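Local coordinates for protein MHC class I antigen (PDB 5H5Z) that probably presents short peptides at the cell surface for recognition by T cells, working as a complex with beta-2-microglobulin in a bony fish, at residues M40-K45 / Q63-A68; E117-L122 / V137-K142; V194-T199 / C254-Q259. One frame throughout, in Å; residues are numbered along the deposited sequence.

Contact 1 (M40-K45 / Q63-A68); sequences MKAVPK and QVLIGA
M40 and I66 make one of the two apolar touches between the loop leading into strand 43-44 and the helix 55-82. The sulfur of M40 does the touching: SD lies 4.2 Å from CG1 of I66, and the two side chains cross at about a right angle. Two torsions of the methionine chain produce this approach. CG sits beside the backbone N, anti to the carbonyl carbon (chi1 -72°), and a second bend at chi2 (-66°) brings SD up to the CG1 branch of I66. I66 answers with an extended CG1-CD1 arm, whose terminal CD1 reaches the carbonyl O of M40 at 4.2 Å. A flexible thioether suits this partly exposed margin, where it can follow the shape of a branched neighbour and also lean on H69.

The same carbonyl has a polar partner. K41 folds back so that its NZ donates to O of M40 at 2.9 Å, from above the carbonyl plane, about 49° out of it, and not along a lone pair.

Deeper in, A42 points its methyl at the helix, and CB meets CD1 of L65 at 4.3 Å. A small residue fits here since W58, Q61 and F35 also touch it, while its N is hydrogen-bonded to OG1 of T62. L65, buried, also packs on F35 and Y9, while V64 and A68 of the same helix pack on the bound peptide. The residues running up to edge strand 43-44, packed against the long helix 55-82, are part of the alpha-1 half of the MHC class I peptide-binding platform.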
ATOM      1  N   MET A  40      22.761   3.732  -0.980  1.00 30.35           N
ATOM      2  CA  MET A  40      23.406   2.540  -1.555  1.00 30.48           C
ATOM      3  C   MET A  40      23.488   1.374  -0.573  1.00 32.44           C
ATOM      4  O   MET A  40      24.427   0.573  -0.623  1.00 30.74           O
ATOM      5  CB  MET A  40      24.801   2.864  -2.119  1.00 29.54           C
ATOM      6  CG  MET A  40      24.793   3.677  -3.399  1.00 34.37           C
ATOM      7  SD  MET A  40      24.093   2.802  -4.817  1.00 41.78           S
ATOM      8  CE  MET A  40      24.616   3.899  -6.133  1.00 44.32           C
ATOM      9  N   LYS A  41      22.503   1.282   0.319  1.00 29.82           N
ATOM     10  CA  LYS A  41      22.508   0.260   1.359  1.00 29.58           C
ATOM     11  C   LYS A  41      21.122  -0.337   1.540  1.00 28.11           C
ATOM     12  O   LYS A  41      20.138   0.393   1.655  1.00 27.20           O
ATOM     13  CB  LYS A  41      23.029   0.831   2.693  1.00 31.21           C
ATOM     14  CG  LYS A  41      24.478   1.324   2.662  1.00 34.80           C
ATOM     15  CD  LYS A  41      25.489   0.193   2.464  1.00 43.92           C
ATOM     16  CE  LYS A  41      26.859   0.704   2.008  1.00 52.03           C
ATOM     17  NZ  LYS A  41      27.077   0.728   0.522  1.00 44.49           N
ATOM     18  N   ALA A  42      21.051  -1.665   1.538  1.00 25.04           N
ATOM     19  CA  ALA A  42      19.811  -2.370   1.855  1.00 22.53           C
ATOM     20  C   ALA A  42      19.693  -2.506   3.366  1.00 23.94           C
ATOM     21  O   ALA A  42      20.649  -2.924   4.038  1.00 25.65           O
ATOM     22  CB  ALA A  42      19.788  -3.739   1.198  1.00 23.01           C
ATOM     23  N   VAL A  43      18.523  -2.162   3.898  1.00 23.20           N
ATOM     24  CA  VAL A  43      18.303  -2.138   5.350  1.00 23.39           C
ATOM     25  C   VAL A  43      17.013  -2.854   5.784  1.00 23.69           C
ATOM     26  O   VAL A  43      16.026  -2.885   5.028  1.00 22.25           O
ATOM     27  CB  VAL A  43      18.313  -0.691   5.915  1.00 23.65           C
ATOM     28  CG1 VAL A  43      19.699  -0.068   5.795  1.00 26.47           C
ATOM     29  CG2 VAL A  43      17.270   0.177   5.224  1.00 27.18           C
ATOM     30  N   PRO A  44      17.017  -3.427   7.008  1.00 22.38           N
ATOM     31  CA  PRO A  44      15.849  -4.103   7.576  1.00 23.01           C
ATOM     32  C   PRO A  44      14.739  -3.128   7.938  1.00 22.19           C
ATOM     33  O   PRO A  44      15.018  -1.989   8.316  1.00 23.81           O
ATOM     34  CB  PRO A  44      16.402  -4.747   8.853  1.00 23.43           C
ATOM     35  CG  PRO A  44      17.589  -3.922   9.216  1.00 27.46           C
ATOM     36  CD  PRO A  44      18.192  -3.528   7.901  1.00 26.21           C
ATOM     37  N   LYS A  45      13.494  -3.581   7.833  1.00 23.62           N
ATOM     38  CA  LYS A  45      12.356  -2.741   8.195  1.00 23.76           C
ATOM     39  C   LYS A  45      11.384  -3.390   9.188  1.00 23.40           C
ATOM     40  O   LYS A  45      10.394  -2.777   9.550  1.00 28.30           O
ATOM     41  CB  LYS A  45      11.608  -2.268   6.941  1.00 22.95           C
ATOM     42  CG  LYS A  45      12.405  -1.354   6.009  1.00 23.55           C
ATOM     43  CD  LYS A  45      12.804  -0.020   6.641  1.00 24.50           C
ATOM     44  CE  LYS A  45      11.593   0.845   6.974  1.00 29.34           C
ATOM     45  NZ  LYS A  45      11.979   2.206   7.438  1.00 32.76           N
ATOM     46  N   GLN A  63      24.616  -5.675  -2.378  1.00 25.41           N
ATOM     47  CA  GLN A  63      25.341  -5.947  -3.616  1.00 28.07           C
ATOM     48  C   GLN A  63      24.409  -6.238  -4.796  1.00 25.72           C
ATOM     49  O   GLN A  63      24.636  -5.744  -5.896  1.00 26.84           O
ATOM     50  CB  GLN A  63      26.362  -7.078  -3.421  1.00 31.13           C
ATOM     51  CG  GLN A  63      27.566  -6.973  -4.340  1.00 37.38           C
ATOM     52  CD  GLN A  63      28.302  -5.640  -4.219  1.00 38.08           C
ATOM     53  OE1 GLN A  63      28.893  -5.168  -5.187  1.00 63.95           O
ATOM     54  NE2 GLN A  63      28.265  -5.028  -3.033  1.00 41.90           N
ATOM     55  N   VAL A  64      23.365  -7.031  -4.556  1.00 25.00           N
ATOM     56  CA  VAL A  64      22.372  -7.353  -5.584  1.00 26.36           C
ATOM     57  C   VAL A  64      21.696  -6.070  -6.089  1.00 26.57           C
ATOM     58  O   VAL A  64      21.542  -5.856  -7.304  1.00 26.43           O
ATOM     59  CB  VAL A  64      21.320  -8.365  -5.050  1.00 26.08           C
ATOM     60  CG1 VAL A  64      20.140  -8.497  -6.005  1.00 28.95           C
ATOM     61  CG2 VAL A  64      21.953  -9.726  -4.815  1.00 29.62           C
ATOM     62  N   LEU A  65      21.331  -5.199  -5.154  1.00 25.03           N
ATOM     63  CA  LEU A  65      20.579  -3.985  -5.499  1.00 22.85           C
ATOM     64  C   LEU A  65      21.422  -2.850  -6.081  1.00 24.48           C
ATOM     65  O   LEU A  65      20.899  -2.029  -6.836  1.00 24.42           O
ATOM     66  CB  LEU A  65      19.715  -3.523  -4.327  1.00 22.71           C
ATOM     67  CG  LEU A  65      18.648  -4.568  -3.962  1.00 22.20           C
ATOM     68  CD1 LEU A  65      17.992  -4.273  -2.618  1.00 21.32           C
ATOM     69  CD2 LEU A  65      17.609  -4.731  -5.070  1.00 22.71           C
ATOM     70  N   ILE A  66      22.718  -2.811  -5.752  1.00 24.90           N
ATOM     71  CA  ILE A  66      23.640  -1.903  -6.447  1.00 24.97           C
ATOM     72  C   ILE A  66      23.664  -2.309  -7.923  1.00 27.15           C
ATOM     73  O   ILE A  66      23.588  -1.452  -8.813  1.00 28.22           O
ATOM     74  CB  ILE A  66      25.066  -1.912  -5.844  1.00 27.40           C
ATOM     75  CG1 ILE A  66      25.081  -1.259  -4.457  1.00 25.62           C
ATOM     76  CG2 ILE A  66      26.040  -1.172  -6.752  1.00 29.98           C
ATOM     77  CD1 ILE A  66      26.359  -1.518  -3.673  1.00 27.32           C
ATOM     78  N   GLY A  67      23.736  -3.617  -8.169  1.00 30.34           N
ATOM     79  CA  GLY A  67      23.635  -4.177  -9.518  1.00 33.29           C
ATOM     80  C   GLY A  67      22.324  -3.830 -10.208  1.00 30.20           C
ATOM     81  O   GLY A  67      22.318  -3.447 -11.380  1.00 30.88           O
ATOM     82  N   ALA A  68      21.214  -3.960  -9.478  1.00 26.37           N
ATOM     83  CA  ALA A  68      19.886  -3.604 -10.003  1.00 27.63           C
ATOM     84  C   ALA A  68      19.793  -2.133 -10.413  1.00 26.20           C
ATOM     85  O   ALA A  68      19.229  -1.813 -11.461  1.00 27.94           O
ATOM     86  CB  ALA A  68      18.800  -3.946  -8.996  1.00 26.75           C
TER

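Contact 2 (E117-L122 / V137-K142); sequences EDFVSL and VITKHK
F119 and V120 carry the strand side of a helix-on-sheet contact in the alpha-2 half of the MHC class I peptide-binding fold, where helix 134-145 lies over strand 117-123. The two residues both face Y112 of the adjoining strand, a classic beta bulge. By placing two consecutive residues against one, the bulge lets both side chains serve the same buried contact with T139.

V120 directs its CB at the helix, and its CG1 meets CG2 of T139 at 4.3 Å. The valine also packs on A136, W143 and W129; a beta-branched residue favours the extended backbone, and its two methyls can meet several neighbours at once.

The polar part centres on T139, whose hydroxyl is buried: OG1 hydrogen-bonds to the backbone of the bound peptide and to NH1 of R82. Threonine thus fits both sides of its position, a methyl for V120 and a hydroxyl for the peptide. Farther along the helix, K142 NZ also binds the peptide backbone, while on the strand D118 accepts a hydrogen bond from W61 of the beta-2-microglobulin chain.

The aromatic part belongs to F119, whose ring stands edge-to-face with W92. With CG anti to the backbone N (chi1 -172°), the ring extends toward the helix and presents its edge to the threonine: OG1 of T139 lies in the ring plane, 3.7 Å from CE2 of F119.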
ATOM      1  N   GLU A 117       3.108   2.023 -17.453  1.00 26.44           N
ATOM      2  CA  GLU A 117       2.339   1.178 -18.368  1.00 24.84           C
ATOM      3  C   GLU A 117       3.087  -0.121 -18.676  1.00 25.18           C
ATOM      4  O   GLU A 117       4.307  -0.102 -18.844  1.00 25.03           O
ATOM      5  CB  GLU A 117       2.053   1.927 -19.669  1.00 30.04           C
ATOM      6  CG  GLU A 117       1.033   3.047 -19.529  1.00 34.61           C
ATOM      7  CD  GLU A 117       0.673   3.666 -20.865  1.00 46.22           C
ATOM      8  OE1 GLU A 117       1.593   4.073 -21.608  1.00 50.33           O
ATOM      9  OE2 GLU A 117      -0.531   3.747 -21.171  1.00 54.08           O
ATOM     10  N   ASP A 118       2.353  -1.232 -18.775  1.00 24.08           N
ATOM     11  CA  ASP A 118       2.945  -2.547 -19.088  1.00 23.12           C
ATOM     12  C   ASP A 118       3.974  -2.453 -20.207  1.00 25.61           C
ATOM     13  O   ASP A 118       3.726  -1.810 -21.236  1.00 26.36           O
ATOM     14  CB  ASP A 118       1.868  -3.556 -19.500  1.00 27.22           C
ATOM     15  CG  ASP A 118       1.003  -4.013 -18.339  1.00 30.01           C
ATOM     16  OD1 ASP A 118       1.298  -3.673 -17.175  1.00 32.69           O
ATOM     17  OD2 ASP A 118       0.018  -4.732 -18.598  1.00 33.89           O
ATOM     18  N   PHE A 119       5.125  -3.086 -19.997  1.00 24.12           N
ATOM     19  CA  PHE A 119       6.172  -3.154 -21.018  1.00 23.92           C
ATOM     20  C   PHE A 119       6.398  -4.619 -21.418  1.00 25.00           C
ATOM     21  O   PHE A 119       6.076  -5.007 -22.541  1.00 23.78           O
ATOM     22  CB  PHE A 119       7.458  -2.481 -20.519  1.00 25.30           C
ATOM     23  CG  PHE A 119       8.527  -2.330 -21.573  1.00 28.10           C
ATOM     24  CD1 PHE A 119       8.444  -1.328 -22.535  1.00 27.34           C
ATOM     25  CD2 PHE A 119       9.630  -3.187 -21.595  1.00 27.78           C
ATOM     26  CE1 PHE A 119       9.432  -1.185 -23.502  1.00 25.94           C
ATOM     27  CE2 PHE A 119      10.625  -3.045 -22.557  1.00 30.23           C
ATOM     28  CZ  PHE A 119      10.527  -2.042 -23.510  1.00 30.74           C
ATOM     29  N   VAL A 120       6.931  -5.430 -20.500  1.00 24.00           N
ATOM     30  CA  VAL A 120       7.025  -6.883 -20.703  1.00 21.24           C
ATOM     31  C   VAL A 120       6.594  -7.639 -19.437  1.00 19.62           C
ATOM     32  O   VAL A 120       6.831  -7.180 -18.317  1.00 21.93           O
ATOM     33  CB  VAL A 120       8.445  -7.369 -21.125  1.00 20.91           C
ATOM     34  CG1 VAL A 120       8.793  -6.926 -22.538  1.00 24.15           C
ATOM     35  CG2 VAL A 120       9.511  -6.915 -20.133  1.00 22.58           C
ATOM     36  N   SER A 121       5.958  -8.793 -19.633  1.00 21.72           N
ATOM     37  CA  SER A 121       5.468  -9.623 -18.532  1.00 22.21           C
ATOM     38  C   SER A 121       5.871 -11.064 -18.786  1.00 23.18           C
ATOM     39  O   SER A 121       5.785 -11.551 -19.921  1.00 21.81           O
ATOM     40  CB  SER A 121       3.940  -9.541 -18.420  1.00 27.14           C
ATOM     41  OG  SER A 121       3.492  -8.202 -18.402  1.00 30.01           O
ATOM     42  N   LEU A 122       6.309 -11.749 -17.734  1.00 22.66           N
ATOM     43  CA  LEU A 122       6.700 -13.139 -17.863  1.00 21.53           C
ATOM     44  C   LEU A 122       5.489 -14.056 -17.936  1.00 23.65           C
ATOM     45  O   LEU A 122       4.589 -13.989 -17.093  1.00 24.96           O
ATOM     46  CB  LEU A 122       7.604 -13.568 -16.694  1.00 22.25           C
ATOM     47  CG  LEU A 122       8.016 -15.046 -16.589  1.00 21.64           C
ATOM     48  CD1 LEU A 122       8.833 -15.484 -17.798  1.00 23.70           C
ATOM     49  CD2 LEU A 122       8.782 -15.301 -15.298  1.00 23.47           C
ATOM     50  N   VAL A 137       9.028  -5.283 -28.010  1.00 27.67           N
ATOM     51  CA  VAL A 137       9.295  -6.502 -28.795  1.00 28.64           C
ATOM     52  C   VAL A 137      10.795  -6.792 -28.959  1.00 28.28           C
ATOM     53  O   VAL A 137      11.217  -7.952 -28.903  1.00 29.82           O
ATOM     54  CB  VAL A 137       8.569  -6.474 -30.164  1.00 28.86           C
ATOM     55  CG1 VAL A 137       8.865  -7.728 -30.976  1.00 28.17           C
ATOM     56  CG2 VAL A 137       7.066  -6.337 -29.960  1.00 29.34           C
ATOM     57  N   ILE A 138      11.595  -5.745 -29.148  1.00 27.35           N
ATOM     58  CA  ILE A 138      13.054  -5.899 -29.211  1.00 29.26           C
ATOM     59  C   ILE A 138      13.588  -6.553 -27.932  1.00 29.16           C
ATOM     60  O   ILE A 138      14.439  -7.445 -27.990  1.00 27.92           O
ATOM     61  CB  ILE A 138      13.763  -4.554 -29.473  1.00 32.40           C
ATOM     62  CG1 ILE A 138      13.371  -4.012 -30.853  1.00 35.80           C
ATOM     63  CG2 ILE A 138      15.278  -4.703 -29.362  1.00 32.88           C
ATOM     64  CD1 ILE A 138      13.702  -2.551 -31.058  1.00 41.65           C
ATOM     65  N   THR A 139      13.070  -6.118 -26.786  1.00 29.24           N
ATOM     66  CA  THR A 139      13.431  -6.687 -25.478  1.00 27.39           C
ATOM     67  C   THR A 139      12.994  -8.152 -25.369  1.00 27.95           C
ATOM     68  O   THR A 139      13.767  -9.005 -24.919  1.00 27.41           O
ATOM     69  CB  THR A 139      12.852  -5.842 -24.325  1.00 29.32           C
ATOM     70  OG1 THR A 139      13.471  -4.549 -24.334  1.00 30.87           O
ATOM     71  CG2 THR A 139      13.083  -6.508 -22.957  1.00 25.24           C
ATOM     72  N   LYS A 140      11.762  -8.433 -25.791  1.00 26.95           N
ATOM     73  CA  LYS A 140      11.242  -9.801 -25.851  1.00 27.12           C
ATOM     74  C   LYS A 140      12.218 -10.759 -26.556  1.00 25.89           C
ATOM     75  O   LYS A 140      12.565 -11.813 -26.013  1.00 26.28           O
ATOM     76  CB  LYS A 140       9.872  -9.803 -26.541  1.00 26.83           C
ATOM     77  CG  LYS A 140       9.330 -11.172 -26.926  1.00 30.08           C
ATOM     78  CD  LYS A 140       8.034 -11.039 -27.718  1.00 31.97           C
ATOM     79  CE  LYS A 140       7.502 -12.395 -28.167  1.00 33.60           C
ATOM     80  NZ  LYS A 140       7.158 -13.285 -27.019  1.00 34.29           N
ATOM     81  N   HIS A 141      12.669 -10.388 -27.754  1.00 26.19           N
ATOM     82  CA  HIS A 141      13.589 -11.239 -28.520  1.00 26.13           C
ATOM     83  C   HIS A 141      14.959 -11.386 -27.858  1.00 27.59           C
ATOM     84  O   HIS A 141      15.516 -12.485 -27.815  1.00 30.13           O
ATOM     85  CB  HIS A 141      13.749 -10.734 -29.958  1.00 26.97           C
ATOM     86  CG  HIS A 141      12.489 -10.788 -30.766  1.00 30.51           C
ATOM     87  ND1 HIS A 141      11.629 -11.865 -30.740  1.00 31.03           N
ATOM     88  CD2 HIS A 141      11.955  -9.901 -31.640  1.00 31.60           C
ATOM     89  CE1 HIS A 141      10.614 -11.635 -31.553  1.00 31.20           C
ATOM     90  NE2 HIS A 141      10.789 -10.452 -32.114  1.00 31.91           N
ATOM     91  N   LYS A 142      15.492 -10.279 -27.343  1.00 28.33           N
ATOM     92  CA  LYS A 142      16.773 -10.291 -26.641  1.00 30.39           C
ATOM     93  C   LYS A 142      16.709 -11.206 -25.425  1.00 31.35           C
ATOM     94  O   LYS A 142      17.597 -12.036 -25.217  1.00 33.03           O
ATOM     95  CB  LYS A 142      17.171  -8.876 -26.206  1.00 35.54           C
ATOM     96  CG  LYS A 142      18.502  -8.816 -25.468  1.00 40.51           C
ATOM     97  CD  LYS A 142      18.680  -7.494 -24.742  1.00 44.94           C
ATOM     98  CE  LYS A 142      19.891  -7.546 -23.826  1.00 46.98           C
ATOM     99  NZ  LYS A 142      20.316  -6.185 -23.405  1.00 46.91           N
TER

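Contact 3 (V194-T199 / C254-Q259); sequences VTCHAT and CVVEHQ
A disulfide bond joins the two facing sheets of the immunoglobulin C1-set domain, linking strand 194-201 of one to strand 252-258 of the other through the buried interior. The segments run nearly parallel, 19° apart in direction, with their axes 8.4 Å from each other at closest approach. That spacing is bridged by side chains alone.

Both C196 and C254 point into the gap, each with SG anti to its own backbone N, an extended first torsion that carries the sulfurs into the middle of the gap, where C196 SG and C254 SG are bonded at 2.0 Å. The bridge has a left-handed twist, chi3 -76°. Beside it V256 spreads its two methyls: CG2 rests on SG of C196 at 3.7 Å, and CG1 meets CB of A198 at 4.1 Å. A short alanine suits the place opposite a branched valine, and V256 also packs on V183 and V206. The cysteines are walled by I208 and W210 of strand 207-212, with L185 against C196. Alternation along the strands turns H197 the other way, onto H13 of the beta-2-microglobulin chain.

A disulfide across the sandwich, packed against a core tryptophan, is the hallmark of the immunoglobulin fold, here the membrane-proximal alpha-3 domain of class I molecules.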
ATOM      1  N   VAL A 194     -25.262   7.889  10.419  1.00 25.21           N
ATOM      2  CA  VAL A 194     -24.538   7.156  11.453  1.00 24.92           C
ATOM      3  C   VAL A 194     -23.452   6.331  10.775  1.00 22.73           C
ATOM      4  O   VAL A 194     -23.719   5.642   9.786  1.00 22.47           O
ATOM      5  CB  VAL A 194     -25.478   6.249  12.273  1.00 25.84           C
ATOM      6  CG1 VAL A 194     -24.696   5.480  13.330  1.00 28.30           C
ATOM      7  CG2 VAL A 194     -26.591   7.074  12.921  1.00 29.39           C
ATOM      8  N   THR A 195     -22.232   6.426  11.302  1.00 23.76           N
ATOM      9  CA  THR A 195     -21.074   5.728  10.749  1.00 22.42           C
ATOM     10  C   THR A 195     -20.625   4.593  11.671  1.00 23.01           C
ATOM     11  O   THR A 195     -20.359   4.803  12.857  1.00 23.56           O
ATOM     12  CB  THR A 195     -19.891   6.693  10.508  1.00 24.19           C
ATOM     13  OG1 THR A 195     -20.266   7.673   9.536  1.00 27.23           O
ATOM     14  CG2 THR A 195     -18.662   5.944   9.986  1.00 27.01           C
ATOM     15  N   CYS A 196     -20.553   3.392  11.114  1.00 22.54           N
ATOM     16  CA  CYS A 196     -19.976   2.248  11.824  1.00 21.56           C
ATOM     17  C   CYS A 196     -18.506   2.124  11.434  1.00 21.60           C
ATOM     18  O   CYS A 196     -18.188   1.793  10.291  1.00 24.96           O
ATOM     19  CB  CYS A 196     -20.738   0.980  11.462  1.00 24.48           C
ATOM     20  SG  CYS A 196     -20.223  -0.520  12.324  1.00 28.61           S
ATOM     21  N   HIS A 197     -17.627   2.397  12.395  1.00 19.28           N
ATOM     22  CA  HIS A 197     -16.194   2.492  12.161  1.00 20.74           C
ATOM     23  C   HIS A 197     -15.478   1.319  12.820  1.00 21.43           C
ATOM     24  O   HIS A 197     -15.629   1.100  14.022  1.00 22.45           O
ATOM     25  CB  HIS A 197     -15.671   3.821  12.725  1.00 20.43           C
ATOM     26  CG  HIS A 197     -14.195   4.017  12.558  1.00 23.15           C
ATOM     27  ND1 HIS A 197     -13.622   4.393  11.360  1.00 28.07           N
ATOM     28  CD2 HIS A 197     -13.176   3.909  13.443  1.00 22.45           C
ATOM     29  CE1 HIS A 197     -12.312   4.489  11.512  1.00 26.64           C
ATOM     30  NE2 HIS A 197     -12.017   4.203  12.767  1.00 28.28           N
ATOM     31  N   ALA A 198     -14.708   0.578  12.020  1.00 20.45           N
ATOM     32  CA  ALA A 198     -13.924  -0.565  12.497  1.00 20.58           C
ATOM     33  C   ALA A 198     -12.453  -0.293  12.247  1.00 20.90           C
ATOM     34  O   ALA A 198     -12.071   0.048  11.125  1.00 22.09           O
ATOM     35  CB  ALA A 198     -14.351  -1.835  11.778  1.00 18.46           C
ATOM     36  N   THR A 199     -11.624  -0.447  13.280  1.00 20.84           N
ATOM     37  CA  THR A 199     -10.196  -0.143  13.154  1.00 20.17           C
ATOM     38  C   THR A 199      -9.298  -1.102  13.937  1.00 20.77           C
ATOM     39  O   THR A 199      -9.734  -1.728  14.907  1.00 23.11           O
ATOM     40  CB  THR A 199      -9.873   1.314  13.567  1.00 19.07           C
ATOM     41  OG1 THR A 199      -8.570   1.674  13.085  1.00 21.49           O
ATOM     42  CG2 THR A 199      -9.924   1.501  15.091  1.00 20.66           C
ATOM     43  N   CYS A 254     -25.323  -2.010  13.715  1.00 28.09           N
ATOM     44  CA  CYS A 254     -24.225  -2.362  12.823  1.00 29.01           C
ATOM     45  C   CYS A 254     -23.642  -3.690  13.265  1.00 28.01           C
ATOM     46  O   CYS A 254     -23.505  -3.938  14.464  1.00 29.55           O
ATOM     47  CB  CYS A 254     -23.119  -1.307  12.851  1.00 35.53           C
ATOM     48  SG  CYS A 254     -21.717  -1.800  11.827  1.00 39.80           S
ATOM     49  N   VAL A 255     -23.302  -4.537  12.296  1.00 24.93           N
ATOM     50  CA  VAL A 255     -22.625  -5.798  12.581  1.00 24.91           C
ATOM     51  C   VAL A 255     -21.279  -5.821  11.857  1.00 24.23           C
ATOM     52  O   VAL A 255     -21.219  -5.667  10.636  1.00 27.85           O
ATOM     53  CB  VAL A 255     -23.482  -7.028  12.190  1.00 26.25           C
ATOM     54  CG1 VAL A 255     -22.762  -8.323  12.554  1.00 30.76           C
ATOM     55  CG2 VAL A 255     -24.847  -6.981  12.870  1.00 31.39           C
ATOM     56  N   VAL A 256     -20.205  -5.989  12.624  1.00 24.83           N
ATOM     57  CA  VAL A 256     -18.862  -6.122  12.057  1.00 23.95           C
ATOM     58  C   VAL A 256     -18.370  -7.555  12.232  1.00 27.07           C
ATOM     59  O   VAL A 256     -18.270  -8.054  13.361  1.00 28.02           O
ATOM     60  CB  VAL A 256     -17.856  -5.130  12.686  1.00 22.07           C
ATOM     61  CG1 VAL A 256     -16.480  -5.299  12.063  1.00 23.71           C
ATOM     62  CG2 VAL A 256     -18.329  -3.699  12.503  1.00 23.72           C
ATOM     63  N   GLU A 257     -18.078  -8.213  11.112  1.00 24.09           N
ATOM     64  CA  GLU A 257     -17.577  -9.586  11.124  1.00 27.84           C
ATOM     65  C   GLU A 257     -16.116  -9.669  10.678  1.00 27.20           C
ATOM     66  O   GLU A 257     -15.742  -9.144   9.632  1.00 28.21           O
ATOM     67  CB  GLU A 257     -18.453 -10.506  10.264  1.00 26.55           C
ATOM     68  CG  GLU A 257     -18.085 -11.983  10.395  1.00 31.47           C
ATOM     69  CD  GLU A 257     -19.026 -12.911   9.647  1.00 34.20           C
ATOM     70  OE1 GLU A 257     -18.553 -13.954   9.156  1.00 39.52           O
ATOM     71  OE2 GLU A 257     -20.232 -12.605   9.545  1.00 33.40           O
ATOM     72  N   HIS A 258     -15.303 -10.350  11.482  1.00 26.75           N
ATOM     73  CA  HIS A 258     -13.881 -10.529  11.205  1.00 23.85           C
ATOM     74  C   HIS A 258     -13.464 -11.860  11.803  1.00 27.45           C
ATOM     75  O   HIS A 258     -13.766 -12.134  12.965  1.00 29.63           O
ATOM     76  CB  HIS A 258     -13.085  -9.382  11.833  1.00 23.60           C
ATOM     77  CG  HIS A 258     -11.598  -9.494  11.669  1.00 25.30           C
ATOM     78  ND1 HIS A 258     -10.942  -9.118  10.515  1.00 28.59           N
ATOM     79  CD2 HIS A 258     -10.637  -9.898  12.531  1.00 23.12           C
ATOM     80  CE1 HIS A 258      -9.644  -9.309  10.668  1.00 29.34           C
ATOM     81  NE2 HIS A 258      -9.433  -9.780  11.882  1.00 29.93           N
ATOM     82  N   GLN A 259     -12.791 -12.686  11.002  1.00 26.44           N
ATOM     83  CA  GLN A 259     -12.344 -14.015  11.439  1.00 29.49           C
ATOM     84  C   GLN A 259     -13.466 -14.835  12.103  1.00 30.40           C
ATOM     85  O   GLN A 259     -13.298 -15.349  13.210  1.00 33.71           O
ATOM     86  CB  GLN A 259     -11.120 -13.900  12.363  1.00 31.42           C
ATOM     87  CG  GLN A 259      -9.897 -13.268  11.716  1.00 31.87           C
ATOM     88  CD  GLN A 259      -9.352 -14.090  10.563  1.00 34.94           C
ATOM     89  OE1 GLN A 259      -9.089 -15.284  10.708  1.00 36.57           O
ATOM     90  NE2 GLN A 259      -9.178 -13.450   9.410  1.00 34.42           N
TER

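How the contacts relate
Along the chain the three contacts come in series. Contacts 1 and 2 share the eight-stranded sheet of the peptide-binding platform: the first joins the residues leading to edge strand 43-44 to helix 55-82, the second seats helix 134-145 on strand 117-123. Their centres are about 25 Å apart and their nearest atoms about 12 Å; one serves the alpha-1 half, the other the alpha-2 half. Contact 3 lies across the chain's centre, its centre about 41 Å from that of contact 1 and about 45 Å from that of contact 2. Platform and immunoglobulin domain thus have separate cores. Beta-2-microglobulin meets residues of contacts 2 and 3, and of contact 1 only through a long, weak ion pair with K45.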